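Local atomic coordinates of uncharacterized protein YjhP (Escherichia coli, PDB entry 1NKV), a protein that is of unknown function but has a Rossmann-like methyltransferase domain and so probably transfers methyl groups from S-adenosylmethionine. Residues E102-V110 and L126-L137. Numbering follows the deposited sequence.
Sequences EKCDVAACV and LAQSLKPGGIML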
ATOM      1  N   GLU C 102      32.193 -21.767   2.559  1.00 66.46           N
ATOM      2  CA  GLU C 102      31.693 -21.831   3.922  1.00 63.92           C
ATOM      3  C   GLU C 102      30.200 -21.584   3.930  1.00 61.56           C
ATOM      4  O   GLU C 102      29.670 -20.926   3.038  1.00 61.69           O
ATOM      5  CB  GLU C 102      32.393 -20.798   4.806  1.00 65.22           C
ATOM      6  CG  GLU C 102      33.745 -21.264   5.311  1.00 67.21           C
ATOM      7  CD  GLU C 102      33.671 -22.636   5.961  1.00 67.59           C
ATOM      8  OE1 GLU C 102      32.811 -22.829   6.852  1.00 66.97           O
ATOM      9  OE2 GLU C 102      34.473 -23.519   5.582  1.00 68.55           O
ATOM     10  N   LYS C 103      29.523 -22.120   4.940  1.00 58.58           N
ATOM     11  CA  LYS C 103      28.079 -21.960   5.065  1.00 55.12           C
ATOM     12  C   LYS C 103      27.727 -20.476   5.098  1.00 52.40           C
ATOM     13  O   LYS C 103      28.589 -19.625   5.311  1.00 52.46           O
ATOM     14  CB  LYS C 103      27.580 -22.614   6.357  1.00 55.90           C
ATOM     15  CG  LYS C 103      28.046 -24.040   6.607  1.00 55.30           C
ATOM     16  CD  LYS C 103      27.517 -25.009   5.571  1.00 56.06           C
ATOM     17  CE  LYS C 103      27.521 -26.438   6.101  1.00 56.74           C
ATOM     18  NZ  LYS C 103      26.643 -26.569   7.306  1.00 57.85           N
ATOM     19  N   CYS C 104      26.459 -20.165   4.881  1.00 48.20           N
ATOM     20  CA  CYS C 104      26.033 -18.786   4.928  1.00 44.05           C
ATOM     21  C   CYS C 104      24.902 -18.695   5.931  1.00 41.20           C
ATOM     22  O   CYS C 104      24.432 -19.712   6.440  1.00 39.79           O
ATOM     23  CB  CYS C 104      25.572 -18.309   3.555  1.00 44.47           C
ATOM     24  SG  CYS C 104      24.313 -19.316   2.852  1.00 42.20           S
ATOM     25  N   ASP C 105      24.477 -17.465   6.201  1.00 38.81           N
ATOM     26  CA  ASP C 105      23.415 -17.174   7.156  1.00 36.83           C
ATOM     27  C   ASP C 105      22.053 -16.974   6.520  1.00 33.68           C
ATOM     28  O   ASP C 105      21.026 -17.079   7.186  1.00 32.32           O
ATOM     29  CB  ASP C 105      23.786 -15.925   7.929  1.00 39.60           C
ATOM     30  CG  ASP C 105      25.256 -15.890   8.274  1.00 43.16           C
ATOM     31  OD1 ASP C 105      25.710 -16.830   8.963  1.00 45.01           O
ATOM     32  OD2 ASP C 105      25.958 -14.938   7.849  1.00 43.94           O
ATOM     33  N   VAL C 106      22.042 -16.654   5.236  1.00 31.33           N
ATOM     34  CA  VAL C 106      20.782 -16.445   4.547  1.00 29.38           C
ATOM     35  C   VAL C 106      20.840 -17.034   3.142  1.00 27.83           C
ATOM     36  O   VAL C 106      21.626 -16.597   2.306  1.00 28.97           O
ATOM     37  CB  VAL C 106      20.441 -14.929   4.446  1.00 26.93           C
ATOM     38  CG1 VAL C 106      19.102 -14.748   3.773  1.00 26.41           C
ATOM     39  CG2 VAL C 106      20.425 -14.300   5.809  1.00 26.08           C
ATOM     40  N   ALA C 107      20.022 -18.042   2.882  1.00 25.05           N
ATOM     41  CA  ALA C 107      19.998 -18.648   1.556  1.00 22.21           C
ATOM     42  C   ALA C 107      18.685 -18.269   0.884  1.00 19.31           C
ATOM     43  O   ALA C 107      17.616 -18.692   1.303  1.00 18.86           O
ATOM     44  CB  ALA C 107      20.118 -20.165   1.669  1.00 21.06           C
ATOM     45  N   ALA C 108      18.753 -17.468  -0.160  1.00 16.89           N
ATOM     46  CA  ALA C 108      17.524 -17.059  -0.801  1.00 16.81           C
ATOM     47  C   ALA C 108      17.292 -17.654  -2.166  1.00 18.92           C
ATOM     48  O   ALA C 108      18.231 -17.959  -2.904  1.00 20.23           O
ATOM     49  CB  ALA C 108      17.468 -15.551  -0.897  1.00 12.80           C
ATOM     50  N   CYS C 109      16.021 -17.837  -2.493  1.00 21.30           N
ATOM     51  CA  CYS C 109      15.641 -18.324  -3.805  1.00 23.52           C
ATOM     52  C   CYS C 109      14.199 -17.942  -4.058  1.00 25.58           C
ATOM     53  O   CYS C 109      13.283 -18.713  -3.777  1.00 27.34           O
ATOM     54  CB  CYS C 109      15.802 -19.835  -3.936  1.00 22.41           C
ATOM     55  SG  CYS C 109      15.549 -20.398  -5.670  1.00 24.67           S
ATOM     56  N   VAL C 110      13.995 -16.743  -4.590  1.00 27.25           N
ATOM     57  CA  VAL C 110      12.645 -16.290  -4.867  1.00 30.26           C
ATOM     58  C   VAL C 110      12.017 -17.000  -6.078  1.00 33.35           C
ATOM     59  O   VAL C 110      10.808 -16.929  -6.283  1.00 33.71           O
ATOM     60  CB  VAL C 110      12.613 -14.759  -5.076  1.00 29.08           C
ATOM     61  CG1 VAL C 110      13.214 -14.062  -3.852  1.00 24.65           C
ATOM     62  CG2 VAL C 110      13.353 -14.384  -6.350  1.00 26.66           C
ATOM     63  N   LEU C 126      20.052 -25.349  -0.841  1.00 57.33           N
ATOM     64  CA  LEU C 126      19.764 -24.262   0.079  1.00 55.50           C
ATOM     65  C   LEU C 126      19.967 -24.668   1.528  1.00 54.57           C
ATOM     66  O   LEU C 126      20.226 -23.826   2.387  1.00 54.03           O
ATOM     67  CB  LEU C 126      18.328 -23.773  -0.106  1.00 54.88           C
ATOM     68  CG  LEU C 126      18.079 -22.900  -1.326  1.00 55.00           C
ATOM     69  CD1 LEU C 126      16.609 -22.595  -1.452  1.00 54.14           C
ATOM     70  CD2 LEU C 126      18.887 -21.611  -1.192  1.00 55.58           C
ATOM     71  N   ALA C 127      19.850 -25.958   1.805  1.00 53.33           N
ATOM     72  CA  ALA C 127      19.992 -26.431   3.168  1.00 52.07           C
ATOM     73  C   ALA C 127      21.376 -26.966   3.467  1.00 51.81           C
ATOM     74  O   ALA C 127      21.826 -26.940   4.616  1.00 51.29           O
ATOM     75  CB  ALA C 127      18.959 -27.496   3.440  1.00 51.97           C
ATOM     76  N   GLN C 128      22.047 -27.443   2.426  1.00 51.89           N
ATOM     77  CA  GLN C 128      23.380 -28.013   2.558  1.00 52.45           C
ATOM     78  C   GLN C 128      24.431 -26.931   2.752  1.00 50.95           C
ATOM     79  O   GLN C 128      25.518 -27.181   3.269  1.00 50.54           O
ATOM     80  CB  GLN C 128      23.716 -28.832   1.309  1.00 55.72           C
ATOM     81  CG  GLN C 128      24.802 -29.881   1.520  1.00 59.88           C
ATOM     82  CD  GLN C 128      24.338 -31.040   2.403  1.00 62.30           C
ATOM     83  OE1 GLN C 128      23.613 -30.835   3.384  1.00 62.40           O
ATOM     84  NE2 GLN C 128      24.767 -32.262   2.064  1.00 62.57           N
ATOM     85  N   SER C 129      24.101 -25.718   2.349  1.00 48.72           N
ATOM     86  CA  SER C 129      25.054 -24.636   2.466  1.00 47.27           C
ATOM     87  C   SER C 129      24.593 -23.563   3.430  1.00 46.05           C
ATOM     88  O   SER C 129      25.060 -22.430   3.375  1.00 46.32           O
ATOM     89  CB  SER C 129      25.271 -24.033   1.090  1.00 48.05           C
ATOM     90  OG  SER C 129      24.016 -23.741   0.507  1.00 47.83           O
ATOM     91  N   LEU C 130      23.684 -23.922   4.324  1.00 44.51           N
ATOM     92  CA  LEU C 130      23.156 -22.961   5.273  1.00 42.99           C
ATOM     93  C   LEU C 130      23.538 -23.328   6.693  1.00 43.63           C
ATOM     94  O   LEU C 130      23.389 -24.480   7.096  1.00 43.59           O
ATOM     95  CB  LEU C 130      21.639 -22.912   5.147  1.00 41.24           C
ATOM     96  CG  LEU C 130      20.939 -21.758   5.843  1.00 39.50           C
ATOM     97  CD1 LEU C 130      21.291 -20.477   5.132  1.00 41.33           C
ATOM     98  CD2 LEU C 130      19.446 -21.975   5.826  1.00 40.21           C
ATOM     99  N   LYS C 131      24.031 -22.353   7.452  1.00 45.08           N
ATOM    100  CA  LYS C 131      24.424 -22.592   8.844  1.00 46.00           C
ATOM    101  C   LYS C 131      23.256 -23.099   9.684  1.00 45.60           C
ATOM    102  O   LYS C 131      22.097 -22.827   9.384  1.00 43.59           O
ATOM    103  CB  LYS C 131      24.970 -21.314   9.481  1.00 45.92           C
ATOM    104  CG  LYS C 131      26.231 -20.779   8.829  1.00 47.20           C
ATOM    105  CD  LYS C 131      26.833 -19.654   9.652  1.00 47.24           C
ATOM    106  CE  LYS C 131      28.063 -19.053   8.978  1.00 49.74           C
ATOM    107  NZ  LYS C 131      27.744 -18.309   7.711  1.00 50.72           N
ATOM    108  N   PRO C 132      23.556 -23.846  10.756  1.00 46.70           N
ATOM    109  CA  PRO C 132      22.500 -24.380  11.627  1.00 47.34           C
ATOM    110  C   PRO C 132      21.675 -23.230  12.209  1.00 46.51           C
ATOM    111  O   PRO C 132      22.219 -22.290  12.809  1.00 47.02           O
ATOM    112  CB  PRO C 132      23.290 -25.150  12.688  1.00 48.35           C
ATOM    113  CG  PRO C 132      24.505 -25.614  11.914  1.00 47.52           C
ATOM    114  CD  PRO C 132      24.876 -24.345  11.174  1.00 47.19           C
ATOM    115  N   GLY C 133      20.364 -23.303  12.017  1.00 44.47           N
ATOM    116  CA  GLY C 133      19.495 -22.247  12.499  1.00 43.95           C
ATOM    117  C   GLY C 133      19.615 -21.024  11.604  1.00 42.75           C
ATOM    118  O   GLY C 133      19.532 -19.883  12.063  1.00 42.79           O
ATOM    119  N   GLY C 134      19.825 -21.272  10.314  1.00 41.22           N
ATOM    120  CA  GLY C 134      19.947 -20.187   9.363  1.00 38.69           C
ATOM    121  C   GLY C 134      18.601 -19.874   8.742  1.00 38.39           C
ATOM    122  O   GLY C 134      17.674 -20.680   8.806  1.00 37.89           O
ATOM    123  N   ILE C 135      18.496 -18.697   8.135  1.00 38.16           N
ATOM    124  CA  ILE C 135      17.261 -18.257   7.505  1.00 36.73           C
ATOM    125  C   ILE C 135      17.219 -18.679   6.045  1.00 36.08           C
ATOM    126  O   ILE C 135      18.191 -18.507   5.309  1.00 35.70           O
ATOM    127  CB  ILE C 135      17.131 -16.722   7.571  1.00 36.31           C
ATOM    128  CG1 ILE C 135      17.293 -16.242   9.006  1.00 35.65           C
ATOM    129  CG2 ILE C 135      15.766 -16.293   7.078  1.00 36.35           C
ATOM    130  CD1 ILE C 135      17.227 -14.756   9.145  1.00 37.32           C
HETATM  131  N   MSE C 136      16.091 -19.236   5.626  1.00 35.64           N
HETATM  132  CA  MSE C 136      15.949 -19.650   4.245  1.00 35.37           C
HETATM  133  C   MSE C 136      14.854 -18.835   3.580  1.00 32.47           C
HETATM  134  O   MSE C 136      13.683 -19.027   3.866  1.00 32.04           O
HETATM  135  CB  MSE C 136      15.605 -21.123   4.169  1.00 39.73           C
HETATM  136  CG  MSE C 136      15.460 -21.613   2.759  1.00 47.51           C
HETATM  137 SE   MSE C 136      15.077 -23.491   2.727  1.00 59.90          SE
HETATM  138  CE  MSE C 136      13.314 -23.437   1.976  1.00 57.32           C
ATOM    139  N   LEU C 137      15.238 -17.927   2.695  1.00 29.24           N
ATOM    140  CA  LEU C 137      14.268 -17.092   2.011  1.00 27.27           C
ATOM    141  C   LEU C 137      13.734 -17.754   0.746  1.00 26.74           C
ATOM    142  O   LEU C 137      14.479 -18.056  -0.192  1.00 26.95           O
ATOM    143  CB  LEU C 137      14.885 -15.723   1.680  1.00 26.64           C
ATOM    144  CG  LEU C 137      14.902 -14.606   2.726  1.00 28.23           C
ATOM    145  CD1 LEU C 137      15.563 -15.053   4.023  1.00 28.19           C
ATOM    146  CD2 LEU C 137      15.645 -13.415   2.147  1.00 30.79           C
TER
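Val106 to Cys109 and Gly134 to Leu137 run side by side as neighbouring parallel strands of the Rossmann-like sheet seen in S-adenosylmethionine-dependent methyltransferases, and the right-handed crossover between them returns through the helix ending at Gln128. The backbone ladder goes from Asp105 O to Ile135 N, from Ile135 O to Ala107 N, from Ala107 O to Leu137 N and from Leu137 O to Cys109 N. Before the chain bends at Asp105, a shorter parallel pairing joins Cys104 to Ser129 and Lys131; the N-H of Lys131 points almost straight at Cys104 O (2.9 Å, 176° at the hydrogen).

The Lys131 side chain runs along the 103-105 backbone, CG beside Lys103 CB. Its chain is extended as far as CE and bends only at the last torsion (chi4 68°), which swings NZ onto two oxygens. Lys131 NZ lies 2.8 Å from Asp105 OD1, in a salt bridge made from above the carboxylate plane. Lys131 NZ also gives a hydrogen bond to Lys103 O (2.9 Å), again from well out of the carbonyl plane. The other carboxylate oxygen, OD2, accepts the backbone N-H of Arg39, so each carboxylate oxygen has a partner of its own. A leucine in place of Lys131 would probably leave Asp105 OD1 and Lys103 O without this shared ammonium partner and make the corner at Asp105 less firmly held.

One face of the sheet packs against the helix end: Leu126 sets CD2 3.4 Å from Ala107 CB and CD1 against Cys109 CB. Leu130 CD1 comes 3.7 Å from Ala107 CB and also lies near Cys104 O, a position set by a chi1 of -167°, which turns CG away from the backbone N. On the face of Val106 and Ala108, Leu137 lays CB on Ala108 CB, while its CD1 meets Val106 CG1 at 3.6 Å.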